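Local coordinates for protein tylactone synthase starter module and modules 1 & 2 (Streptomyces fradiae, PDB 2Z5L) that probably reduces the beta-keto group of the growing polyketide chain as the first ketoreductase of the tylosin polyketide synthase, setting the chirality of the resulting alcohol, at residues 381-386 against 422-427; 156-161 against 414-419; 93-98 against 130-135. One frame throughout, in Å; residues are numbered along the deposited sequence.

Contact 1: residues 381-386 against 422-427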
ATOM      1  N   LYS A 381      19.569 -17.236 -10.090  1.00 56.40           N
ATOM      2  CA  LYS A 381      19.440 -18.182  -8.981  1.00 58.08           C
ATOM      3  C   LYS A 381      20.230 -17.745  -7.749  1.00 56.88           C
ATOM      4  O   LYS A 381      19.894 -18.120  -6.625  1.00 57.27           O
ATOM      5  CB  LYS A 381      19.890 -19.576  -9.432  1.00 59.95           C
ATOM      6  CG  LYS A 381      19.032 -20.170 -10.553  1.00 63.03           C
ATOM      7  CD  LYS A 381      19.614 -21.478 -11.105  1.00 66.37           C
ATOM      8  CE  LYS A 381      19.551 -22.623 -10.094  1.00 67.54           C
ATOM      9  NZ  LYS A 381      20.163 -23.868 -10.642  1.00 68.16           N
ATOM     10  N   GLY A 382      21.268 -16.941  -7.962  1.00 55.67           N
ATOM     11  CA  GLY A 382      22.078 -16.470  -6.852  1.00 53.63           C
ATOM     12  C   GLY A 382      21.357 -15.502  -5.928  1.00 53.30           C
ATOM     13  O   GLY A 382      21.784 -15.281  -4.790  1.00 51.44           O
ATOM     14  N   LEU A 383      20.262 -14.924  -6.417  1.00 52.46           N
ATOM     15  CA  LEU A 383      19.475 -13.966  -5.638  1.00 51.84           C
ATOM     16  C   LEU A 383      18.825 -14.626  -4.423  1.00 49.93           C
ATOM     17  O   LEU A 383      18.024 -15.540  -4.570  1.00 50.10           O
ATOM     18  CB  LEU A 383      18.386 -13.347  -6.524  1.00 52.23           C
ATOM     19  CG  LEU A 383      17.485 -12.276  -5.908  1.00 53.68           C
ATOM     20  CD1 LEU A 383      18.305 -11.037  -5.592  1.00 54.41           C
ATOM     21  CD2 LEU A 383      16.365 -11.936  -6.887  1.00 54.57           C
ATOM     22  N   ASP A 384      19.167 -14.175  -3.224  1.00 48.31           N
ATOM     23  CA  ASP A 384      18.568 -14.759  -2.034  1.00 47.69           C
ATOM     24  C   ASP A 384      17.962 -13.677  -1.151  1.00 45.55           C
ATOM     25  O   ASP A 384      17.618 -13.926   0.002  1.00 45.86           O
ATOM     26  CB  ASP A 384      19.611 -15.526  -1.227  1.00 52.09           C
ATOM     27  CG  ASP A 384      20.582 -14.609  -0.531  1.00 53.84           C
ATOM     28  OD1 ASP A 384      21.303 -13.873  -1.233  1.00 56.70           O
ATOM     29  OD2 ASP A 384      20.613 -14.611   0.717  1.00 56.33           O
ATOM     30  N   ALA A 385      17.844 -12.468  -1.687  1.00 43.06           N
ATOM     31  CA  ALA A 385      17.270 -11.371  -0.928  1.00 39.92           C
ATOM     32  C   ALA A 385      16.654 -10.328  -1.852  1.00 38.38           C
ATOM     33  O   ALA A 385      17.308  -9.810  -2.755  1.00 35.84           O
ATOM     34  CB  ALA A 385      18.328 -10.746  -0.049  1.00 41.85           C
ATOM     35  N   PHE A 386      15.379 -10.043  -1.612  1.00 37.30           N
ATOM     36  CA  PHE A 386      14.611  -9.077  -2.386  1.00 35.21           C
ATOM     37  C   PHE A 386      13.872  -8.213  -1.352  1.00 35.21           C
ATOM     38  O   PHE A 386      12.801  -8.580  -0.853  1.00 35.04           O
ATOM     39  CB  PHE A 386      13.618  -9.838  -3.267  1.00 36.30           C
ATOM     40  CG  PHE A 386      13.100  -9.056  -4.439  1.00 35.13           C
ATOM     41  CD1 PHE A 386      13.857  -8.915  -5.594  1.00 33.99           C
ATOM     42  CD2 PHE A 386      11.839  -8.471  -4.391  1.00 35.34           C
ATOM     43  CE1 PHE A 386      13.359  -8.204  -6.692  1.00 32.17           C
ATOM     44  CE2 PHE A 386      11.335  -7.759  -5.482  1.00 33.90           C
ATOM     45  CZ  PHE A 386      12.095  -7.624  -6.634  1.00 30.53           C
ATOM     46  N   GLY A 422       7.786 -19.194  -4.400  1.00 40.37           N
ATOM     47  CA  GLY A 422       9.113 -19.754  -4.233  1.00 41.64           C
ATOM     48  C   GLY A 422      10.240 -18.788  -4.562  1.00 42.84           C
ATOM     49  O   GLY A 422      11.375 -19.207  -4.799  1.00 43.11           O
ATOM     50  N   LEU A 423       9.929 -17.495  -4.589  1.00 41.70           N
ATOM     51  CA  LEU A 423      10.931 -16.479  -4.865  1.00 41.55           C
ATOM     52  C   LEU A 423      11.159 -15.658  -3.595  1.00 41.16           C
ATOM     53  O   LEU A 423      10.219 -15.356  -2.861  1.00 40.34           O
ATOM     54  CB  LEU A 423      10.477 -15.576  -6.018  1.00 43.05           C
ATOM     55  CG  LEU A 423      10.416 -16.256  -7.394  1.00 44.48           C
ATOM     56  CD1 LEU A 423       9.515 -15.470  -8.340  1.00 43.70           C
ATOM     57  CD2 LEU A 423      11.822 -16.363  -7.966  1.00 45.25           C
ATOM     58  N   PRO A 424      12.424 -15.303  -3.311  1.00 40.25           N
ATOM     59  CA  PRO A 424      12.758 -14.517  -2.117  1.00 39.70           C
ATOM     60  C   PRO A 424      12.136 -13.124  -2.209  1.00 38.59           C
ATOM     61  O   PRO A 424      11.989 -12.576  -3.305  1.00 37.78           O
ATOM     62  CB  PRO A 424      14.285 -14.489  -2.151  1.00 38.88           C
ATOM     63  CG  PRO A 424      14.573 -14.450  -3.620  1.00 40.61           C
ATOM     64  CD  PRO A 424      13.603 -15.475  -4.179  1.00 40.75           C
ATOM     65  N   ALA A 425      11.757 -12.569  -1.060  1.00 37.70           N
ATOM     66  CA  ALA A 425      11.151 -11.242  -1.013  1.00 37.96           C
ATOM     67  C   ALA A 425      10.738 -10.875   0.406  1.00 37.57           C
ATOM     68  O   ALA A 425      10.253 -11.717   1.156  1.00 38.53           O
ATOM     69  CB  ALA A 425       9.927 -11.186  -1.945  1.00 38.73           C
ATOM     70  N   THR A 426      10.930  -9.608   0.760  1.00 36.36           N
ATOM     71  CA  THR A 426      10.575  -9.085   2.080  1.00 36.56           C
ATOM     72  C   THR A 426      10.093  -7.640   1.864  1.00 36.79           C
ATOM     73  O   THR A 426      10.750  -6.864   1.166  1.00 36.75           O
ATOM     74  CB  THR A 426      11.804  -9.056   3.022  1.00 38.56           C
ATOM     75  OG1 THR A 426      12.472 -10.323   2.991  1.00 41.39           O
ATOM     76  CG2 THR A 426      11.374  -8.756   4.442  1.00 40.78           C
ATOM     77  N   SER A 427       8.959  -7.276   2.460  1.00 35.09           N
ATOM     78  CA  SER A 427       8.414  -5.923   2.309  1.00 32.93           C
ATOM     79  C   SER A 427       8.154  -5.294   3.671  1.00 32.44           C
ATOM     80  O   SER A 427       7.336  -5.792   4.447  1.00 32.74           O
ATOM     81  CB  SER A 427       7.111  -5.957   1.497  1.00 33.14           C
ATOM     82  OG  SER A 427       6.599  -4.652   1.279  1.00 32.80           O
TER
HETATM   83  O   HOH W   1      14.094 -11.206   0.767  1.00 31.29           O
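With chi1 at -160°, CG of Phe386 lies trans to the backbone N, and the ring leads off from the facing segment, only CD2 passing the Ala425 methyl obliquely at 4.1 Å from Ala425 CB. Phe386 CB itself is set by the course of the backbone, 3.2 Å from Pro424 O. Thr426 keeps OG1 beside its own N (chi1 -49°), turned to a water that also meets the Phe386 backbone. The central bond runs from Thr426 N to Phe386 O, 2.7 Å long and only moderately straight at hydrogen (145°). The same carbonyl oxygen receives a CA-H...O contact from Ala425 CA at 3.1 Å, so two donors converge on it. At the amide end of the same residue, the water accepts from Phe386 N at 2.9 Å and is also hydrogen-bonded to Thr426 OG1, bridging the two segments. Farther toward the loop, the Pro424 ring puts CG near Leu383 O (3.7 Å) and CB against the Asp384 backbone. Arg418 bonds Pro424 O and makes a cation-pi contact with Phe386. Thr426 pairs again with Leu388, and the ladder is that of neighbouring parallel strands, here 386-391 and 426-430, entering the Rossmann-fold sheet of a short-chain dehydrogenase/reductase.

Contact 2: residues 156-161 against 414-419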
ATOM      1  N   GLU A 156      -4.385 -18.441  -1.526  1.00 54.81           N
ATOM      2  CA  GLU A 156      -4.697 -17.219  -2.266  1.00 54.55           C
ATOM      3  C   GLU A 156      -3.642 -16.146  -2.028  1.00 52.93           C
ATOM      4  O   GLU A 156      -3.074 -16.036  -0.941  1.00 53.34           O
ATOM      5  CB  GLU A 156      -6.090 -16.683  -1.882  1.00 54.95           C
ATOM      6  CG  GLU A 156      -6.158 -15.973  -0.540  1.00 55.91           C
ATOM      7  CD  GLU A 156      -7.587 -15.732  -0.051  1.00 57.24           C
ATOM      8  OE1 GLU A 156      -7.769 -14.925   0.884  1.00 57.05           O
ATOM      9  OE2 GLU A 156      -8.530 -16.354  -0.584  1.00 58.26           O
ATOM     10  N   THR A 157      -3.377 -15.363  -3.064  1.00 50.69           N
ATOM     11  CA  THR A 157      -2.393 -14.302  -2.983  1.00 48.56           C
ATOM     12  C   THR A 157      -3.040 -12.991  -3.403  1.00 47.96           C
ATOM     13  O   THR A 157      -4.065 -12.985  -4.097  1.00 48.53           O
ATOM     14  CB  THR A 157      -1.208 -14.600  -3.908  1.00 47.86           C
ATOM     15  OG1 THR A 157      -1.663 -14.616  -5.266  1.00 45.97           O
ATOM     16  CG2 THR A 157      -0.607 -15.959  -3.568  1.00 46.15           C
ATOM     17  N   PRO A 158      -2.462 -11.860  -2.971  1.00 46.28           N
ATOM     18  CA  PRO A 158      -2.979 -10.528  -3.302  1.00 43.88           C
ATOM     19  C   PRO A 158      -2.587 -10.093  -4.711  1.00 43.46           C
ATOM     20  O   PRO A 158      -1.407 -10.068  -5.049  1.00 43.34           O
ATOM     21  CB  PRO A 158      -2.346  -9.647  -2.233  1.00 45.57           C
ATOM     22  CG  PRO A 158      -1.005 -10.317  -2.022  1.00 45.55           C
ATOM     23  CD  PRO A 158      -1.360 -11.779  -1.992  1.00 44.48           C
ATOM     24  N   GLN A 159      -3.569  -9.753  -5.538  1.00 42.49           N
ATOM     25  CA  GLN A 159      -3.261  -9.315  -6.895  1.00 43.00           C
ATOM     26  C   GLN A 159      -3.084  -7.783  -6.855  1.00 40.96           C
ATOM     27  O   GLN A 159      -3.753  -7.092  -6.087  1.00 38.33           O
ATOM     28  CB  GLN A 159      -4.385  -9.737  -7.853  1.00 45.09           C
ATOM     29  CG  GLN A 159      -3.964  -9.827  -9.323  1.00 51.44           C
ATOM     30  CD  GLN A 159      -3.156 -11.094  -9.665  1.00 53.38           C
ATOM     31  OE1 GLN A 159      -2.258 -11.508  -8.925  1.00 54.88           O
ATOM     32  NE2 GLN A 159      -3.475 -11.700 -10.804  1.00 55.38           N
ATOM     33  N   ASP A 160      -2.177  -7.269  -7.680  1.00 38.12           N
ATOM     34  CA  ASP A 160      -1.858  -5.837  -7.715  1.00 38.18           C
ATOM     35  C   ASP A 160      -3.028  -4.842  -7.719  1.00 37.66           C
ATOM     36  O   ASP A 160      -3.242  -4.107  -6.746  1.00 38.49           O
ATOM     37  CB  ASP A 160      -0.938  -5.549  -8.906  1.00 37.12           C
ATOM     38  CG  ASP A 160      -0.321  -4.157  -8.841  1.00 37.40           C
ATOM     39  OD1 ASP A 160      -0.758  -3.266  -9.602  1.00 31.21           O
ATOM     40  OD2 ASP A 160       0.590  -3.966  -8.012  1.00 38.54           O
ATOM     41  N   ALA A 161      -3.774  -4.817  -8.816  1.00 36.55           N
ATOM     42  CA  ALA A 161      -4.915  -3.916  -8.958  1.00 36.14           C
ATOM     43  C   ALA A 161      -5.746  -3.805  -7.676  1.00 35.52           C
ATOM     44  O   ALA A 161      -5.988  -2.703  -7.177  1.00 36.52           O
ATOM     45  CB  ALA A 161      -5.793  -4.368 -10.132  1.00 36.34           C
ATOM     46  N   LEU A 414       3.344  -7.648  -4.075  1.00 32.79           N
ATOM     47  CA  LEU A 414       4.398  -8.241  -4.878  1.00 32.65           C
ATOM     48  C   LEU A 414       5.239  -9.157  -3.997  1.00 33.39           C
ATOM     49  O   LEU A 414       5.660 -10.232  -4.430  1.00 33.23           O
ATOM     50  CB  LEU A 414       5.280  -7.155  -5.495  1.00 33.12           C
ATOM     51  CG  LEU A 414       6.544  -7.632  -6.232  1.00 35.09           C
ATOM     52  CD1 LEU A 414       6.169  -8.388  -7.497  1.00 34.07           C
ATOM     53  CD2 LEU A 414       7.411  -6.421  -6.590  1.00 35.84           C
ATOM     54  N   ALA A 415       5.464  -8.740  -2.755  1.00 32.19           N
ATOM     55  CA  ALA A 415       6.241  -9.539  -1.820  1.00 33.77           C
ATOM     56  C   ALA A 415       5.512 -10.858  -1.597  1.00 35.05           C
ATOM     57  O   ALA A 415       6.099 -11.935  -1.732  1.00 34.98           O
ATOM     58  CB  ALA A 415       6.397  -8.794  -0.493  1.00 33.19           C
ATOM     59  N   GLU A 416       4.224 -10.758  -1.268  1.00 35.80           N
ATOM     60  CA  GLU A 416       3.382 -11.932  -1.024  1.00 37.59           C
ATOM     61  C   GLU A 416       3.365 -12.855  -2.233  1.00 37.55           C
ATOM     62  O   GLU A 416       3.596 -14.056  -2.104  1.00 37.54           O
ATOM     63  CB  GLU A 416       1.938 -11.519  -0.687  1.00 38.66           C
ATOM     64  CG  GLU A 416       1.815 -10.610   0.529  1.00 41.24           C
ATOM     65  CD  GLU A 416       0.399 -10.551   1.095  1.00 42.99           C
ATOM     66  OE1 GLU A 416      -0.075 -11.564   1.645  1.00 45.61           O
ATOM     67  OE2 GLU A 416      -0.243  -9.489   0.997  1.00 42.69           O
ATOM     68  N   ARG A 417       3.094 -12.298  -3.407  1.00 35.93           N
ATOM     69  CA  ARG A 417       3.059 -13.123  -4.594  1.00 37.33           C
ATOM     70  C   ARG A 417       4.393 -13.801  -4.872  1.00 38.16           C
ATOM     71  O   ARG A 417       4.431 -14.942  -5.347  1.00 40.98           O
ATOM     72  CB  ARG A 417       2.626 -12.309  -5.811  1.00 35.55           C
ATOM     73  CG  ARG A 417       1.184 -11.824  -5.734  1.00 33.23           C
ATOM     74  CD  ARG A 417       0.700 -11.386  -7.098  1.00 32.55           C
ATOM     75  NE  ARG A 417       1.573 -10.379  -7.701  1.00 31.56           N
ATOM     76  CZ  ARG A 417       1.587  -9.092  -7.351  1.00 29.91           C
ATOM     77  NH1 ARG A 417       0.775  -8.653  -6.400  1.00 26.17           N
ATOM     78  NH2 ARG A 417       2.397  -8.240  -7.964  1.00 30.12           N
ATOM     79  N   ARG A 418       5.489 -13.110  -4.580  1.00 38.02           N
ATOM     80  CA  ARG A 418       6.825 -13.670  -4.818  1.00 38.87           C
ATOM     81  C   ARG A 418       7.134 -14.877  -3.945  1.00 38.21           C
ATOM     82  O   ARG A 418       7.513 -15.934  -4.445  1.00 37.60           O
ATOM     83  CB  ARG A 418       7.914 -12.614  -4.585  1.00 37.25           C
ATOM     84  CG  ARG A 418       8.214 -11.738  -5.782  1.00 35.49           C
ATOM     85  CD  ARG A 418       9.354 -10.775  -5.471  1.00 35.20           C
ATOM     86  NE  ARG A 418      10.636 -11.457  -5.280  1.00 33.81           N
ATOM     87  CZ  ARG A 418      11.425 -11.869  -6.270  1.00 32.30           C
ATOM     88  NH1 ARG A 418      11.071 -11.672  -7.531  1.00 31.90           N
ATOM     89  NH2 ARG A 418      12.575 -12.477  -5.996  1.00 34.31           N
ATOM     90  N   ARG A 419       6.982 -14.701  -2.640  1.00 39.76           N
ATOM     91  CA  ARG A 419       7.263 -15.761  -1.699  1.00 42.49           C
ATOM     92  C   ARG A 419       6.412 -16.989  -1.985  1.00 43.61           C
ATOM     93  O   ARG A 419       6.944 -18.080  -2.172  1.00 44.91           O
ATOM     94  CB  ARG A 419       7.040 -15.251  -0.278  1.00 42.04           C
ATOM     95  CG  ARG A 419       8.082 -14.229   0.156  1.00 43.76           C
ATOM     96  CD  ARG A 419       9.404 -14.903   0.491  1.00 47.15           C
ATOM     97  NE  ARG A 419       9.315 -15.583   1.784  1.00 47.90           N
ATOM     98  CZ  ARG A 419       9.467 -14.981   2.957  1.00 48.94           C
ATOM     99  NH1 ARG A 419       9.734 -13.681   3.014  1.00 49.67           N
ATOM    100  NH2 ARG A 419       9.308 -15.673   4.076  1.00 50.02           N
TER
HETATM  101  O   HOH W   2       1.410  -5.927  -6.341  1.00 30.75           O
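Hydrogen bonding joins Arg417, near the end of helix 402-419, to the loop carbonyl of Pro158. Arg417 NH1 donates to Pro158 O over 2.9 Å in a nearly straight bond (163° at hydrogen), with the oxygen at the guanidinium edge and close to its plane. The bend at chi3 (-55°) folds the arginine chain round this oxygen, which also lies 3.2 Å from Arg417 CD. A second link is mediated by water: the molecule accepts from Arg417 NH1 at 2.8 Å and donates to Asp160 OD2 at 2.7 Å. One nitrogen thus serves two acceptors, which should help hold the guanidinium's rotation. The charged atoms of Asp160 and Arg417 are not in contact, though the opposite charges probably still attract one another at this distance; Asp160 OD1 is taken by Gln164.

Packing supplies the rest. The Pro158 ring crosses the Glu416 chain obliquely, with Pro158 CG 3.4 Å from Glu416 CB and 3.2 Å from Glu416 OE2, touching both chain and carboxylate. Thr157 and Gln159 each lie across Arg417 at about a right angle, Gln159 OE1 reaching Arg417 CD at 3.5 Å. Gln159 is the N-cap residue of helix 160-175. A loop leading into a helix, meeting the last turns of a helix from the other Rossmann-like half, is consistent with the two-subdomain architecture of polyketide synthase ketoreductases.

Contact 3: residues 93-98 against 130-135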
ATOM      1  N   GLU A  93     -20.211  13.636 -14.542  1.00 32.96           N
ATOM      2  CA  GLU A  93     -21.347  13.754 -15.468  1.00 34.93           C
ATOM      3  C   GLU A  93     -22.267  12.537 -15.486  1.00 34.70           C
ATOM      4  O   GLU A  93     -23.484  12.671 -15.666  1.00 33.52           O
ATOM      5  CB  GLU A  93     -20.862  14.025 -16.895  1.00 38.15           C
ATOM      6  CG  GLU A  93     -20.811  15.500 -17.267  1.00 44.60           C
ATOM      7  CD  GLU A  93     -20.223  15.760 -18.651  1.00 49.34           C
ATOM      8  OE1 GLU A  93     -20.710  15.160 -19.643  1.00 49.29           O
ATOM      9  OE2 GLU A  93     -19.270  16.579 -18.743  1.00 51.62           O
ATOM     10  N   LEU A  94     -21.689  11.351 -15.310  1.00 33.13           N
ATOM     11  CA  LEU A  94     -22.480  10.124 -15.303  1.00 32.61           C
ATOM     12  C   LEU A  94     -23.230   9.925 -13.983  1.00 33.71           C
ATOM     13  O   LEU A  94     -24.338   9.383 -13.968  1.00 34.62           O
ATOM     14  CB  LEU A  94     -21.586   8.915 -15.573  1.00 29.47           C
ATOM     15  CG  LEU A  94     -21.002   8.798 -16.988  1.00 28.58           C
ATOM     16  CD1 LEU A  94     -19.909   7.744 -16.999  1.00 26.33           C
ATOM     17  CD2 LEU A  94     -22.103   8.431 -17.970  1.00 28.45           C
ATOM     18  N   LEU A  95     -22.635  10.374 -12.883  1.00 33.68           N
ATOM     19  CA  LEU A  95     -23.257  10.229 -11.564  1.00 35.78           C
ATOM     20  C   LEU A  95     -24.235  11.346 -11.224  1.00 36.94           C
ATOM     21  O   LEU A  95     -25.247  11.117 -10.558  1.00 37.90           O
ATOM     22  CB  LEU A  95     -22.189  10.213 -10.472  1.00 35.51           C
ATOM     23  CG  LEU A  95     -21.227   9.044 -10.361  1.00 37.75           C
ATOM     24  CD1 LEU A  95     -20.184   9.368  -9.299  1.00 34.40           C
ATOM     25  CD2 LEU A  95     -21.985   7.777 -10.007  1.00 37.18           C
ATOM     26  N   LYS A  96     -23.897  12.553 -11.672  1.00 38.13           N
ATOM     27  CA  LYS A  96     -24.669  13.770 -11.424  1.00 41.10           C
ATOM     28  C   LYS A  96     -26.187  13.574 -11.355  1.00 43.16           C
ATOM     29  O   LYS A  96     -26.827  13.924 -10.348  1.00 43.50           O
ATOM     30  CB  LYS A  96     -24.322  14.828 -12.492  1.00 41.87           C
ATOM     31  CG  LYS A  96     -24.839  16.258 -12.243  1.00 41.09           C
ATOM     32  CD  LYS A  96     -23.891  17.066 -11.357  1.00 41.72           C
ATOM     33  CE  LYS A  96     -24.397  18.508 -11.083  1.00 42.63           C
ATOM     34  NZ  LYS A  96     -24.234  19.474 -12.220  1.00 40.05           N
ATOM     35  N   PRO A  97     -26.787  13.016 -12.417  1.00 42.88           N
ATOM     36  CA  PRO A  97     -28.237  12.802 -12.427  1.00 44.55           C
ATOM     37  C   PRO A  97     -28.816  11.791 -11.411  1.00 44.78           C
ATOM     38  O   PRO A  97     -29.925  11.990 -10.917  1.00 45.44           O
ATOM     39  CB  PRO A  97     -28.513  12.428 -13.886  1.00 44.09           C
ATOM     40  CG  PRO A  97     -27.243  11.770 -14.314  1.00 44.38           C
ATOM     41  CD  PRO A  97     -26.185  12.631 -13.705  1.00 43.55           C
ATOM     42  N   SER A  98     -28.075  10.728 -11.093  1.00 45.78           N
ATOM     43  CA  SER A  98     -28.535   9.717 -10.129  1.00 45.00           C
ATOM     44  C   SER A  98     -28.298  10.098  -8.660  1.00 46.71           C
ATOM     45  O   SER A  98     -29.008   9.620  -7.775  1.00 45.00           O
ATOM     46  CB  SER A  98     -27.853   8.367 -10.384  1.00 44.80           C
ATOM     47  OG  SER A  98     -28.397   7.686 -11.510  1.00 43.47           O
ATOM     48  N   GLN A 130     -13.553  11.031  -6.307  1.00 29.16           N
ATOM     49  CA  GLN A 130     -13.368  12.461  -6.542  1.00 28.59           C
ATOM     50  C   GLN A 130     -14.613  13.110  -7.101  1.00 29.72           C
ATOM     51  O   GLN A 130     -14.942  14.260  -6.757  1.00 28.27           O
ATOM     52  CB  GLN A 130     -12.221  12.712  -7.520  1.00 29.51           C
ATOM     53  CG  GLN A 130     -10.859  12.251  -7.037  1.00 30.54           C
ATOM     54  CD  GLN A 130      -9.798  12.413  -8.110  1.00 32.59           C
ATOM     55  OE1 GLN A 130      -9.993  11.995  -9.257  1.00 34.18           O
ATOM     56  NE2 GLN A 130      -8.672  13.018  -7.749  1.00 28.40           N
ATOM     57  N   ALA A 131     -15.302  12.377  -7.970  1.00 28.88           N
ATOM     58  CA  ALA A 131     -16.513  12.885  -8.599  1.00 30.22           C
ATOM     59  C   ALA A 131     -17.665  12.994  -7.608  1.00 30.21           C
ATOM     60  O   ALA A 131     -18.430  13.956  -7.652  1.00 31.30           O
ATOM     61  CB  ALA A 131     -16.906  11.983  -9.766  1.00 29.43           C
ATOM     62  N   VAL A 132     -17.776  12.011  -6.719  1.00 30.81           N
ATOM     63  CA  VAL A 132     -18.838  12.002  -5.720  1.00 32.33           C
ATOM     64  C   VAL A 132     -18.690  13.179  -4.769  1.00 33.32           C
ATOM     65  O   VAL A 132     -19.674  13.784  -4.338  1.00 33.94           O
ATOM     66  CB  VAL A 132     -18.823  10.706  -4.899  1.00 32.22           C
ATOM     67  CG1 VAL A 132     -19.835  10.802  -3.773  1.00 34.90           C
ATOM     68  CG2 VAL A 132     -19.147   9.523  -5.798  1.00 32.36           C
ATOM     69  N   SER A 133     -17.444  13.488  -4.445  1.00 34.85           N
ATOM     70  CA  SER A 133     -17.123  14.589  -3.565  1.00 37.68           C
ATOM     71  C   SER A 133     -17.470  15.884  -4.295  1.00 39.68           C
ATOM     72  O   SER A 133     -18.061  16.793  -3.715  1.00 39.10           O
ATOM     73  CB  SER A 133     -15.632  14.549  -3.221  1.00 37.88           C
ATOM     74  OG  SER A 133     -15.263  15.559  -2.306  1.00 37.85           O
ATOM     75  N   ASP A 134     -17.120  15.958  -5.578  1.00 41.60           N
ATOM     76  CA  ASP A 134     -17.400  17.151  -6.370  1.00 44.62           C
ATOM     77  C   ASP A 134     -18.894  17.474  -6.466  1.00 45.56           C
ATOM     78  O   ASP A 134     -19.299  18.615  -6.256  1.00 46.43           O
ATOM     79  CB  ASP A 134     -16.827  17.012  -7.789  1.00 45.63           C
ATOM     80  CG  ASP A 134     -15.316  16.818  -7.804  1.00 47.75           C
ATOM     81  OD1 ASP A 134     -14.608  17.494  -7.020  1.00 47.65           O
ATOM     82  OD2 ASP A 134     -14.832  15.994  -8.618  1.00 48.66           O
ATOM     83  N   ILE A 135     -19.706  16.475  -6.789  1.00 45.90           N
ATOM     84  CA  ILE A 135     -21.146  16.673  -6.914  1.00 47.85           C
ATOM     85  C   ILE A 135     -21.762  17.245  -5.636  1.00 49.64           C
ATOM     86  O   ILE A 135     -22.859  17.815  -5.658  1.00 50.68           O
ATOM     87  CB  ILE A 135     -21.836  15.351  -7.262  1.00 47.68           C
ATOM     88  CG1 ILE A 135     -21.300  14.849  -8.608  1.00 45.53           C
ATOM     89  CG2 ILE A 135     -23.344  15.534  -7.305  1.00 45.00           C
ATOM     90  CD1 ILE A 135     -21.871  13.523  -9.026  1.00 46.03           C
TER
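The flat group that matters where Ile135 meets Leu95 and Lys96 is a backbone one: the peptide unit joining Leu95 to Lys96 receives the Ile135 CD1 methyl over one face, 3.5 Å from Lys96 N. Side-chain rings, amides and carboxylates take no part across these segments, and the remaining contacts are aliphatic. The same methyl reaches Leu95 CB at 3.6 Å, lodging in the angle between side chain and main chain. Ile135 has CG1 trans to its carbonyl carbon (chi1 -61°) and an extended chi2, which carries CD1 out to the facing helix. Leu95 in turn sends CD1 across to helix 130-135, 3.7 Å from Val132 CG2, with the Ala131 methyl slightly farther off. The aliphatic part of Lys96 runs beside Ile135 at the exposed margin.

The axes of helices 93-98 and 130-135 approach to 9.6 Å and cross at -48°, consistent with ridges-into-grooves packing of residues four apart, Ala131 with Ile135 against Leu95 with Met99. The first helix is kinked at Pro97 and Ser98: proline has no N-H, and Ser98 N bonds only weakly to Leu95 O. Leu95 also packs on Leu51 of strand 49-54. Nearby, Asp134 and Arg88 form a salt bridge between the same helices, but with aliphatic carbons meeting one another and a peptide face, cohesion within these segments probably rests on shape and the exclusion of water.

In the fold
Contacts 1 and 2 are neighbours, contact 3 a distant counterpart: the centres of the first two lie 14 Å apart, whereas contact 3 sits about 45 Å from contact 1, centre to centre, across the centre of the chain. Helix 402-419 leads through a short turn into strand 426-430, so one element of contact 2 is followed by one of contact 1, and Arg419 of the helix end adds a tie to the carbonyl of Ala425. Contacts 1 and 3 are buried, yet the former relies on backbone pairing and the latter on aliphatic surfaces between helices. Contact 2, whose residues are mostly partly exposed though it lies closest to the chain's centre, uses charged side chains and water to connect parts of the chain 253 residues apart.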